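Local atomic coordinates of ORF10 (PDB entry 6RIW), a protein that probably condenses acyl chains as the ketosynthase-chain length factor didomain of a polyunsaturated fatty acid synthase. Residues D88-G93 / A166-V171; F71-Y76 / Y82-D87; C115-G120 / A177-A182; L122-K127 / S639-I644. One frame throughout, in Å; residues are numbered along the deposited sequence.

Interaction 1: D88-G93 / A166-V171; sequences DLNQWG and ADNALV
L89 and N90 face V171 and N168 across a buried contact in the first thiolase-like half of the didomain. It sets the first turn of helix 88-104 against the loop before helix 174-183, where 166-169 forms a 3-10 turn. The apolar part is a single methyl pair. CD1 of L89 lies 4.0 Å from CG1 of V171, and the two side chains cross at about a right angle. L89 carries CG opposite its backbone N (chi1 -158°), and V171 does the same with CG1. CG1 is the V171 branch that touches. T126 and P175 also pack on L89.

The polar part is looser. The side-chain amides of N90 and N168 lie near each other without bonding, their planes 78° apart. N168 is held by the chain just before the helix: its OD1 accepts from the backbone N of D87, and its ND2 donates to G85 O. These two bonds fix the rotation of its amide and fasten the 3-10 turn to the helix start. N90 packs on P175 and L178 instead. The closest approach of the two amides is from ND2 of N90 to OD1 of N168, 4.0 Å.

Interaction 2: F71-Y76 / Y82-D87; sequences FDASGY and YLAGLD
L83 packs against A73, Y76 and F71, and it carries most of this buried apolar contact. The short helix 80-84 meets the loop that leads to it, so the chain folds back on itself. CD1 of L83 makes the closest approach. It lies 3.6 Å from CB of Y76, and about as close to CG and CD2 of that ring. It meets the ring obliquely. CD1 also comes within 4.0 Å of A73 O. L83 has CG anti to its carbonyl carbon (chi1 -59°), which carries the isopropyl end over to Y76. Its CB takes two other partners: CB of A73 at 4.2 Å, and CE2 of F71, which comes with its ring edge at 4.3 Å. A73 CB also reaches A84, with 4.0 Å to the backbone N.

The next shell shapes the loop. D72 OD1 takes two bonds, from the hydroxyl and the backbone N of S74, both on the same face of the carboxylate. The bond from S74 N makes an Asx turn. Beyond this, L94 of helix 88-104 packs on F71 and L83, and K98 makes a cation-pi contact with the Y76 ring. The touching surface between the segments is carbon for the most part, so the hold on L83 rests on shape and burial rather than on directed bonds.

Interaction 3: C115-G120 / A177-A182; sequences CGVILG and ALIAQA
V117 and I179 meet at about a right angle between a core strand and a helix laid on it. Strand 115-120 belongs to the sheet of the first thiolase-like half, paired in parallel with strands 189-193 and 217-224. Segment 177-182 of helix 174-183 runs roughly antiparallel to it: the segment axes make an angle of 151° and approach to 8.7 Å.

V117 stands at the middle of the contact and uses both methyls. CG2 lies opposite the backbone N and meets CG2 of I179 at 4.2 Å. CG1 sits between the backbone N and the carbonyl carbon (chi1 51°). From there it reaches CB of A180 at 4.3 Å. The two branches thus touch two successive helix residues.

I179 is divided in the same way. Its CG2 goes to V117, while its longer branch, with CG1 beside the backbone N, extends to L119. There CD1 of I179 ends 4.2 Å from CD2 of L119. V117 and L119 are two residues apart on the strand, and both have CB directed at the helix. I179 therefore spans both of them.

Other parts of the fold close in around this group. L219 and H189 of the flanking strands, with L185, pack on V117, and T97 of helix 88-104 touches I179. All three contacts across the segments are between methyl groups, at 4.2 to 4.3 Å. Such chemistry has no directional demand, so the helix is seated on the sheet by the fit of branched side chains and by exclusion of water.

Interaction 4: L122-K127 / S639-I644; sequences LSFPTK and SFIGNI
F124 sets the edge of its ring against the carbonyl O of F640 and the side chain of I641. This is the tight part of the contact. CE1 of F124 lies 3.5 Å from the carbonyl O of F640, near the plane of the ring. CZ of the same ring meets CG1 of I641 at 3.9 Å, again at the edge. F124 has CG anti to its carbonyl carbon (chi1 -73°), and this brings the ring end across to the second segment. One ring face is partly covered by L122 CD2, offset toward the rim. F230 of helix 228-237 also meets the ring. With an alanine in place of F124 the ring is gone, and I641 CG1 is likely to lose its apolar mate across the join.

The other part is looser and is bridged by water. S123 and G642 face each other without direct contact. Water 1 donates to S123 O at 2.9 Å and to F640 O at 2.6 Å, so one molecule links the two backbones. The end of the F640 side chain leads away from the contact and packs on Y637 and L588.

The segments are 512 residues apart and lie in the two ketosynthase-like halves. Strands 189-193 and 659-663 also pair antiparallel between these halves. The arrangement is consistent with the dimer-like interface of thiolase-fold enzymes, made here within one chain.

In the fold
From the N terminus, interaction 2 comes first and closes a short loop, with only five residues between its segments. Interaction 1 opens directly after it, at the start of helix 88-104. Interactions 3 and 4 then open in turn, on strand 115-120 and the loop after it. Interactions 1, 3 and 4 close in the same order as they open, so each crosses the other two and none nests. L178 of helix 174-183 packs on N90 and on L86, joining interaction 3 to interactions 1 and 2. A salt bridge from D88 to K127 joins 1 and 4. The first three contacts stay within one thiolase-like half; interaction 4 reaches the second.

Interaction 1: D88-G93 / A166-V171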
loop_
_atom_site.group_PDB
_atom_site.type_symbol
_atom_site.label_atom_id
_atom_site.label_comp_id
_atom_site.label_asym_id
_atom_site.label_seq_id
_atom_site.Cartn_x
_atom_site.Cartn_y
_atom_site.Cartn_z
ATOM N N ASP A 88 4.476 12.943 -8.680
ATOM C CA ASP A 88 3.388 12.538 -9.581
ATOM C C ASP A 88 2.320 11.738 -8.848
ATOM O O ASP A 88 1.117 11.874 -9.122
ATOM C CB ASP A 88 3.944 11.676 -10.714
ATOM C CG ASP A 88 4.667 12.479 -11.784
ATOM O OD1 ASP A 88 4.419 13.698 -11.888
ATOM O OD2 ASP A 88 5.496 11.868 -12.508
ATOM N N LEU A 89 2.741 10.837 -7.957
ATOM C CA LEU A 89 1.763 10.044 -7.211
ATOM C C LEU A 89 0.693 10.939 -6.603
ATOM O O LEU A 89 -0.510 10.703 -6.771
ATOM C CB LEU A 89 2.457 9.245 -6.118
ATOM C CG LEU A 89 1.675 8.020 -5.626
ATOM C CD1 LEU A 89 2.640 7.045 -4.954
ATOM C CD2 LEU A 89 0.597 8.436 -4.684
ATOM N N ASN A 90 1.121 11.963 -5.868
ATOM C CA ASN A 90 0.164 12.845 -5.210
ATOM C C ASN A 90 -0.558 13.719 -6.218
ATOM O O ASN A 90 -1.779 13.923 -6.113
ATOM C CB ASN A 90 0.885 13.723 -4.188
ATOM C CG ASN A 90 1.732 12.914 -3.213
ATOM O OD1 ASN A 90 1.303 12.622 -2.107
ATOM N ND2 ASN A 90 2.934 12.550 -3.629
ATOM N N GLN A 91 0.179 14.266 -7.185
ATOM C CA GLN A 91 -0.423 15.232 -8.103
ATOM C C GLN A 91 -1.452 14.567 -9.006
ATOM O O GLN A 91 -2.509 15.150 -9.288
ATOM C CB GLN A 91 0.663 15.902 -8.932
ATOM C CG GLN A 91 1.607 16.743 -8.051
ATOM C CD GLN A 91 2.581 17.560 -8.856
ATOM O OE1 GLN A 91 2.822 17.280 -10.026
ATOM N NE2 GLN A 91 3.153 18.591 -8.226
ATOM N N TRP A 92 -1.155 13.357 -9.485
ATOM C CA TRP A 92 -2.123 12.674 -10.334
ATOM C C TRP A 92 -3.394 12.346 -9.558
ATOM O O TRP A 92 -4.496 12.452 -10.099
ATOM C CB TRP A 92 -1.520 11.401 -10.917
ATOM C CG TRP A 92 -0.385 11.624 -11.858
ATOM C CD1 TRP A 92 0.058 12.819 -12.369
ATOM C CD2 TRP A 92 0.472 10.617 -12.394
ATOM N NE1 TRP A 92 1.134 12.610 -13.189
ATOM C CE2 TRP A 92 1.404 11.264 -13.231
ATOM C CE3 TRP A 92 0.538 9.226 -12.250
ATOM C CZ2 TRP A 92 2.416 10.569 -13.905
ATOM C CZ3 TRP A 92 1.534 8.530 -12.931
ATOM C CH2 TRP A 92 2.455 9.206 -13.755
ATOM N N GLY A 93 -3.258 11.924 -8.294
ATOM C CA GLY A 93 -4.438 11.653 -7.477
ATOM C C GLY A 93 -5.257 12.899 -7.184
ATOM O O GLY A 93 -6.492 12.861 -7.205
ATOM N N ALA A 166 9.980 16.069 2.644
ATOM C CA ALA A 166 9.902 14.789 3.359
ATOM C C ALA A 166 8.577 14.059 3.167
ATOM O O ALA A 166 8.543 12.820 3.223
ATOM C CB ALA A 166 10.131 15.029 4.855
ATOM N N ASP A 167 7.473 14.783 2.971
ATOM C CA ASP A 167 6.182 14.102 2.803
ATOM C C ASP A 167 6.179 13.178 1.583
ATOM O O ASP A 167 5.322 12.297 1.482
ATOM C CB ASP A 167 5.037 15.129 2.676
ATOM C CG ASP A 167 4.606 15.748 4.023
ATOM O OD1 ASP A 167 5.046 15.288 5.107
ATOM O OD2 ASP A 167 3.807 16.721 3.992
ATOM N N ASN A 168 7.100 13.371 0.633
ATOM C CA ASN A 168 7.233 12.459 -0.489
ATOM C C ASN A 168 7.683 11.052 -0.081
ATOM O O ASN A 168 7.593 10.130 -0.895
ATOM C CB ASN A 168 8.204 13.057 -1.504
ATOM C CG ASN A 168 7.572 14.204 -2.281
ATOM O OD1 ASN A 168 6.579 14.003 -2.979
ATOM N ND2 ASN A 168 8.113 15.414 -2.128
ATOM N N ALA A 169 8.123 10.844 1.146
ATOM C CA ALA A 169 8.428 9.476 1.561
ATOM C C ALA A 169 7.220 8.746 2.151
ATOM O O ALA A 169 7.313 7.537 2.431
ATOM C CB ALA A 169 9.565 9.485 2.588
ATOM N N LEU A 170 6.104 9.446 2.360
ATOM C CA LEU A 170 4.890 8.842 2.913
ATOM C C LEU A 170 4.069 8.300 1.745
ATOM O O LEU A 170 3.048 8.856 1.326
ATOM C CB LEU A 170 4.104 9.854 3.748
ATOM C CG LEU A 170 4.896 10.583 4.864
ATOM C CD1 LEU A 170 4.035 11.625 5.536
ATOM C CD2 LEU A 170 5.405 9.576 5.895
ATOM N N VAL A 171 4.568 7.201 1.188
ATOM C CA VAL A 171 4.116 6.801 -0.142
ATOM C C VAL A 171 2.764 6.090 -0.084
ATOM O O VAL A 171 1.867 6.367 -0.892
ATOM C CB VAL A 171 5.203 5.934 -0.807
ATOM C CG1 VAL A 171 4.625 5.172 -1.987
ATOM C CG2 VAL A 171 6.387 6.821 -1.268
#

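Interaction 2: F71-Y76 / Y82-D87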
loop_
_atom_site.group_PDB
_atom_site.type_symbol
_atom_site.label_atom_id
_atom_site.label_comp_id
_atom_site.label_asym_id
_atom_site.label_seq_id
_atom_site.Cartn_x
_atom_site.Cartn_y
_atom_site.Cartn_z
ATOM N N PHE A 71 0.721 19.536 -14.010
ATOM C CA PHE A 71 -0.237 19.658 -12.923
ATOM C C PHE A 71 -0.451 21.122 -12.559
ATOM O O PHE A 71 0.512 21.871 -12.377
ATOM C CB PHE A 71 0.276 18.887 -11.709
ATOM C CG PHE A 71 -0.591 19.006 -10.492
ATOM C CD1 PHE A 71 -1.866 18.465 -10.473
ATOM C CD2 PHE A 71 -0.100 19.622 -9.341
ATOM C CE1 PHE A 71 -2.659 18.569 -9.324
ATOM C CE2 PHE A 71 -0.886 19.718 -8.197
ATOM C CZ PHE A 71 -2.156 19.195 -8.189
ATOM N N ASP A 72 -1.718 21.513 -12.436
ATOM C CA ASP A 72 -2.107 22.832 -11.944
ATOM C C ASP A 72 -2.362 22.716 -10.449
ATOM O O ASP A 72 -3.336 22.087 -10.036
ATOM C CB ASP A 72 -3.347 23.320 -12.691
ATOM C CG ASP A 72 -3.856 24.677 -12.203
ATOM O OD1 ASP A 72 -3.348 25.236 -11.205
ATOM O OD2 ASP A 72 -4.794 25.190 -12.848
ATOM N N ALA A 73 -1.470 23.302 -9.639
ATOM C CA ALA A 73 -1.520 23.179 -8.182
ATOM C C ALA A 73 -2.469 24.173 -7.521
ATOM O O ALA A 73 -2.604 24.157 -6.287
ATOM C CB ALA A 73 -0.107 23.342 -7.595
ATOM N N SER A 74 -3.138 25.027 -8.293
ATOM C CA SER A 74 -4.002 26.046 -7.720
ATOM C C SER A 74 -5.401 25.488 -7.463
ATOM O O SER A 74 -5.806 24.472 -8.029
ATOM C CB SER A 74 -4.072 27.265 -8.647
ATOM O OG SER A 74 -4.852 26.983 -9.808
ATOM N N GLY A 75 -6.135 26.154 -6.572
ATOM C CA GLY A 75 -7.542 25.844 -6.375
ATOM C C GLY A 75 -7.867 24.747 -5.384
ATOM O O GLY A 75 -9.027 24.331 -5.313
ATOM N N TYR A 76 -6.889 24.248 -4.633
ATOM C CA TYR A 76 -7.131 23.266 -3.583
ATOM C C TYR A 76 -7.173 23.951 -2.217
ATOM O O TYR A 76 -6.899 25.147 -2.078
ATOM C CB TYR A 76 -6.041 22.180 -3.592
ATOM C CG TYR A 76 -6.015 21.364 -4.852
ATOM C CD1 TYR A 76 -6.777 20.215 -4.960
ATOM C CD2 TYR A 76 -5.266 21.762 -5.946
ATOM C CE1 TYR A 76 -6.780 19.472 -6.118
ATOM C CE2 TYR A 76 -5.258 21.023 -7.108
ATOM C CZ TYR A 76 -6.014 19.881 -7.183
ATOM O OH TYR A 76 -6.015 19.153 -8.336
ATOM N N TYR A 82 3.179 24.114 -1.734
ATOM C CA TYR A 82 3.317 22.788 -1.131
ATOM C C TYR A 82 2.940 21.685 -2.124
ATOM O O TYR A 82 3.688 20.717 -2.306
ATOM C CB TYR A 82 2.456 22.701 0.127
ATOM C CG TYR A 82 2.401 21.307 0.719
ATOM C CD1 TYR A 82 3.526 20.730 1.293
ATOM C CD2 TYR A 82 1.228 20.569 0.683
ATOM C CE1 TYR A 82 3.480 19.438 1.844
ATOM C CE2 TYR A 82 1.169 19.286 1.228
ATOM C CZ TYR A 82 2.289 18.730 1.802
ATOM O OH TYR A 82 2.215 17.447 2.319
ATOM N N LEU A 83 1.771 21.801 -2.762
ATOM C CA LEU A 83 1.334 20.745 -3.681
ATOM C C LEU A 83 2.242 20.638 -4.897
ATOM O O LEU A 83 2.437 19.540 -5.430
ATOM C CB LEU A 83 -0.102 20.983 -4.141
ATOM C CG LEU A 83 -1.117 21.031 -3.015
ATOM C CD1 LEU A 83 -2.521 21.269 -3.553
ATOM C CD2 LEU A 83 -1.049 19.705 -2.241
ATOM N N ALA A 84 2.785 21.768 -5.364
ATOM C CA ALA A 84 3.710 21.755 -6.491
ATOM C C ALA A 84 4.973 20.953 -6.209
ATOM O O ALA A 84 5.614 20.490 -7.153
ATOM C CB ALA A 84 4.097 23.191 -6.872
ATOM N N GLY A 85 5.354 20.799 -4.950
ATOM C CA GLY A 85 6.556 20.078 -4.595
ATOM C C GLY A 85 6.348 18.609 -4.295
ATOM O O GLY A 85 7.260 17.965 -3.772
ATOM N N LEU A 86 5.190 18.052 -4.623
ATOM C CA LEU A 86 4.921 16.645 -4.367
ATOM C C LEU A 86 5.045 15.833 -5.654
ATOM O O LEU A 86 4.944 16.362 -6.768
ATOM C CB LEU A 86 3.534 16.472 -3.735
ATOM C CG LEU A 86 3.314 17.142 -2.368
ATOM C CD1 LEU A 86 1.884 16.941 -1.906
ATOM C CD2 LEU A 86 4.265 16.554 -1.342
ATOM N N ASP A 87 5.263 14.530 -5.477
ATOM C CA ASP A 87 5.466 13.578 -6.564
ATOM C C ASP A 87 4.235 13.473 -7.472
ATOM O O ASP A 87 3.104 13.806 -7.089
ATOM C CB ASP A 87 5.769 12.182 -5.977
ATOM C CG ASP A 87 6.297 11.185 -7.000
ATOM O OD1 ASP A 87 7.524 11.219 -7.301
ATOM O OD2 ASP A 87 5.504 10.317 -7.476
#

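Interaction 3: C115-G120 / A177-A182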
loop_
_atom_site.group_PDB
_atom_site.type_symbol
_atom_site.label_atom_id
_atom_site.label_comp_id
_atom_site.label_asym_id
_atom_site.label_seq_id
_atom_site.Cartn_x
_atom_site.Cartn_y
_atom_site.Cartn_z
ATOM N N CYS A 115 -18.295 12.980 2.859
ATOM C CA CYS A 115 -17.685 12.240 1.759
ATOM C C CYS A 115 -16.347 11.668 2.218
ATOM O O CYS A 115 -15.546 12.381 2.835
ATOM C CB CYS A 115 -17.465 13.147 0.548
ATOM S SG CYS A 115 -16.871 12.330 -0.962
ATOM N N GLY A 116 -16.114 10.387 1.935
ATOM C CA GLY A 116 -14.844 9.748 2.210
ATOM C C GLY A 116 -14.114 9.425 0.913
ATOM O O GLY A 116 -14.586 9.728 -0.183
ATOM N N VAL A 117 -12.934 8.813 1.054
ATOM C CA VAL A 117 -12.158 8.416 -0.129
ATOM C C VAL A 117 -11.375 7.144 0.182
ATOM O O VAL A 117 -10.757 7.032 1.240
ATOM C CB VAL A 117 -11.225 9.541 -0.630
ATOM C CG1 VAL A 117 -10.356 10.116 0.505
ATOM C CG2 VAL A 117 -10.368 9.042 -1.814
ATOM N N ILE A 118 -11.426 6.169 -0.734
ATOM C CA ILE A 118 -10.604 4.961 -0.661
ATOM C C ILE A 118 -9.755 4.889 -1.925
ATOM O O ILE A 118 -10.287 4.923 -3.041
ATOM C CB ILE A 118 -11.457 3.686 -0.482
ATOM C CG1 ILE A 118 -12.253 3.773 0.825
ATOM C CG2 ILE A 118 -10.564 2.448 -0.462
ATOM C CD1 ILE A 118 -13.277 2.638 1.005
ATOM N N LEU A 119 -8.433 4.773 -1.759
ATOM C CA LEU A 119 -7.492 4.936 -2.866
ATOM C C LEU A 119 -6.641 3.682 -3.005
ATOM O O LEU A 119 -5.904 3.343 -2.080
ATOM C CB LEU A 119 -6.583 6.149 -2.617
ATOM C CG LEU A 119 -5.495 6.431 -3.656
ATOM C CD1 LEU A 119 -6.144 6.987 -4.913
ATOM C CD2 LEU A 119 -4.446 7.408 -3.076
ATOM N N GLY A 120 -6.714 3.009 -4.155
ATOM C CA GLY A 120 -5.744 1.952 -4.433
ATOM C C GLY A 120 -4.380 2.554 -4.754
ATOM O O GLY A 120 -4.275 3.564 -5.456
ATOM N N ALA A 177 -4.963 10.636 2.527
ATOM C CA ALA A 177 -5.228 11.714 3.476
ATOM C C ALA A 177 -5.004 13.078 2.838
ATOM O O ALA A 177 -5.683 14.047 3.186
ATOM C CB ALA A 177 -4.339 11.550 4.718
ATOM N N LEU A 178 -4.051 13.177 1.914
ATOM C CA LEU A 178 -3.809 14.446 1.250
ATOM C C LEU A 178 -4.980 14.821 0.357
ATOM O O LEU A 178 -5.390 15.989 0.315
ATOM C CB LEU A 178 -2.530 14.362 0.431
ATOM C CG LEU A 178 -2.242 15.587 -0.432
ATOM C CD1 LEU A 178 -1.688 16.664 0.443
ATOM C CD2 LEU A 178 -1.224 15.240 -1.500
ATOM N N ILE A 179 -5.515 13.842 -0.372
ATOM C CA ILE A 179 -6.730 14.063 -1.150
ATOM C C ILE A 179 -7.854 14.557 -0.246
ATOM O O ILE A 179 -8.555 15.522 -0.574
ATOM C CB ILE A 179 -7.116 12.777 -1.902
ATOM C CG1 ILE A 179 -6.199 12.628 -3.126
ATOM C CG2 ILE A 179 -8.610 12.777 -2.282
ATOM C CD1 ILE A 179 -6.165 11.227 -3.687
ATOM N N ALA A 180 -8.034 13.915 0.915
ATOM C CA ALA A 180 -9.115 14.323 1.811
ATOM C C ALA A 180 -8.927 15.766 2.259
ATOM O O ALA A 180 -9.879 16.562 2.243
ATOM C CB ALA A 180 -9.194 13.381 3.022
ATOM N N GLN A 181 -7.694 16.142 2.615
ATOM C CA GLN A 181 -7.487 17.504 3.093
ATOM C C GLN A 181 -7.595 18.511 1.957
ATOM O O GLN A 181 -8.248 19.550 2.115
ATOM C CB GLN A 181 -6.143 17.650 3.821
ATOM C CG GLN A 181 -5.975 19.059 4.421
ATOM C CD GLN A 181 -4.799 19.190 5.382
ATOM O OE1 GLN A 181 -3.881 18.358 5.413
ATOM N NE2 GLN A 181 -4.836 20.239 6.185
ATOM N N ALA A 182 -6.972 18.228 0.807
ATOM C CA ALA A 182 -6.950 19.199 -0.285
ATOM C C ALA A 182 -8.330 19.422 -0.898
ATOM O O ALA A 182 -8.585 20.489 -1.462
ATOM C CB ALA A 182 -5.979 18.751 -1.382
#

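Interaction 4: L122-K127 / S639-I644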
loop_
_atom_site.group_PDB
_atom_site.type_symbol
_atom_site.label_atom_id
_atom_site.label_comp_id
_atom_site.label_asym_id
_atom_site.label_seq_id
_atom_site.Cartn_x
_atom_site.Cartn_y
_atom_site.Cartn_z
ATOM N N LEU A 122 0.218 1.641 -4.867
ATOM C CA LEU A 122 1.392 0.779 -4.708
ATOM C C LEU A 122 2.235 1.221 -3.517
ATOM O O LEU A 122 2.410 2.416 -3.275
ATOM C CB LEU A 122 2.271 0.839 -5.966
ATOM C CG LEU A 122 1.714 0.163 -7.212
ATOM C CD1 LEU A 122 2.432 0.624 -8.494
ATOM C CD2 LEU A 122 1.806 -1.352 -7.046
ATOM N N SER A 123 2.788 0.255 -2.785
ATOM C CA SER A 123 3.740 0.552 -1.720
ATOM C C SER A 123 5.171 0.488 -2.224
ATOM O O SER A 123 6.021 -0.118 -1.566
ATOM C CB SER A 123 3.533 -0.421 -0.555
ATOM O OG SER A 123 2.302 -0.150 0.091
ATOM N N PHE A 124 5.453 1.075 -3.394
ATOM C CA PHE A 124 6.780 1.045 -4.012
ATOM C C PHE A 124 7.459 2.403 -3.915
ATOM O O PHE A 124 6.784 3.433 -3.859
ATOM C CB PHE A 124 6.680 0.723 -5.502
ATOM C CG PHE A 124 6.329 -0.705 -5.831
ATOM C CD1 PHE A 124 6.297 -1.689 -4.866
ATOM C CD2 PHE A 124 6.043 -1.035 -7.150
ATOM C CE1 PHE A 124 5.984 -2.993 -5.213
ATOM C CE2 PHE A 124 5.732 -2.332 -7.508
ATOM C CZ PHE A 124 5.710 -3.316 -6.528
ATOM N N PRO A 125 8.788 2.449 -4.002
ATOM C CA PRO A 125 9.482 3.739 -4.145
ATOM C C PRO A 125 8.902 4.532 -5.308
ATOM O O PRO A 125 8.480 3.963 -6.316
ATOM C CB PRO A 125 10.931 3.340 -4.425
ATOM C CG PRO A 125 11.083 1.951 -3.721
ATOM C CD PRO A 125 9.710 1.302 -3.898
ATOM N N THR A 126 8.920 5.852 -5.171
ATOM C CA THR A 126 8.518 6.748 -6.246
ATOM C C THR A 126 9.734 7.508 -6.749
ATOM O O THR A 126 10.829 7.445 -6.176
ATOM C CB THR A 126 7.443 7.743 -5.798
ATOM O OG1 THR A 126 8.008 8.659 -4.852
ATOM C CG2 THR A 126 6.212 7.025 -5.190
ATOM N N LYS A 127 9.537 8.265 -7.834
ATOM C CA LYS A 127 10.664 9.028 -8.353
ATOM C C LYS A 127 11.138 10.062 -7.337
ATOM O O LYS A 127 12.342 10.335 -7.252
ATOM C CB LYS A 127 10.284 9.686 -9.687
ATOM C CG LYS A 127 9.882 8.674 -10.767
ATOM C CD LYS A 127 9.690 9.384 -12.133
ATOM C CE LYS A 127 8.474 10.328 -12.079
ATOM N NZ LYS A 127 7.146 9.616 -11.885
ATOM N N SER A 639 8.379 -10.427 -2.338
ATOM C CA SER A 639 8.234 -9.858 -1.004
ATOM C C SER A 639 8.418 -8.343 -0.982
ATOM O O SER A 639 8.202 -7.732 0.069
ATOM C CB SER A 639 9.200 -10.522 -0.001
ATOM O OG SER A 639 10.560 -10.139 -0.184
ATOM N N PHE A 640 8.805 -7.720 -2.100
ATOM C CA PHE A 640 8.751 -6.266 -2.181
ATOM C C PHE A 640 7.325 -5.749 -2.359
ATOM O O PHE A 640 7.106 -4.536 -2.251
ATOM C CB PHE A 640 9.592 -5.757 -3.365
ATOM C CG PHE A 640 11.083 -5.967 -3.235
ATOM C CD1 PHE A 640 11.657 -6.556 -2.115
ATOM C CD2 PHE A 640 11.923 -5.558 -4.270
ATOM C CE1 PHE A 640 13.049 -6.722 -2.028
ATOM C CE2 PHE A 640 13.292 -5.713 -4.177
ATOM C CZ PHE A 640 13.852 -6.313 -3.055
ATOM N N ILE A 641 6.362 -6.628 -2.650
ATOM C CA ILE A 641 4.995 -6.251 -3.015
ATOM C C ILE A 641 4.112 -6.396 -1.778
ATOM O O ILE A 641 3.870 -7.511 -1.309
ATOM C CB ILE A 641 4.480 -7.128 -4.171
ATOM C CG1 ILE A 641 5.455 -7.072 -5.358
ATOM C CG2 ILE A 641 3.071 -6.731 -4.567
ATOM C CD1 ILE A 641 5.229 -8.137 -6.397
ATOM N N GLY A 642 3.595 -5.277 -1.259
ATOM C CA GLY A 642 3.032 -5.284 0.084
ATOM C C GLY A 642 1.843 -6.211 0.257
ATOM O O GLY A 642 1.729 -6.903 1.277
ATOM N N ASN A 643 0.924 -6.239 -0.721
ATOM C CA ASN A 643 -0.278 -7.039 -0.512
ATOM C C ASN A 643 0.028 -8.529 -0.472
ATOM O O ASN A 643 -0.793 -9.311 0.024
ATOM C CB ASN A 643 -1.331 -6.759 -1.589
ATOM C CG ASN A 643 -0.942 -7.328 -2.944
ATOM O OD1 ASN A 643 -0.020 -6.828 -3.584
ATOM N ND2 ASN A 643 -1.646 -8.378 -3.390
ATOM N N ILE A 644 1.195 -8.939 -0.954
ATOM C CA ILE A 644 1.450 -10.371 -1.029
ATOM C C ILE A 644 1.650 -10.942 0.363
ATOM O O ILE A 644 1.364 -12.118 0.598
ATOM C CB ILE A 644 2.636 -10.659 -1.972
ATOM C CG1 ILE A 644 2.256 -10.224 -3.395
ATOM C CG2 ILE A 644 2.997 -12.155 -1.948
ATOM C CD1 ILE A 644 3.253 -10.637 -4.507
HETATM O O HOH W 1 5.503 -2.889 -0.947
#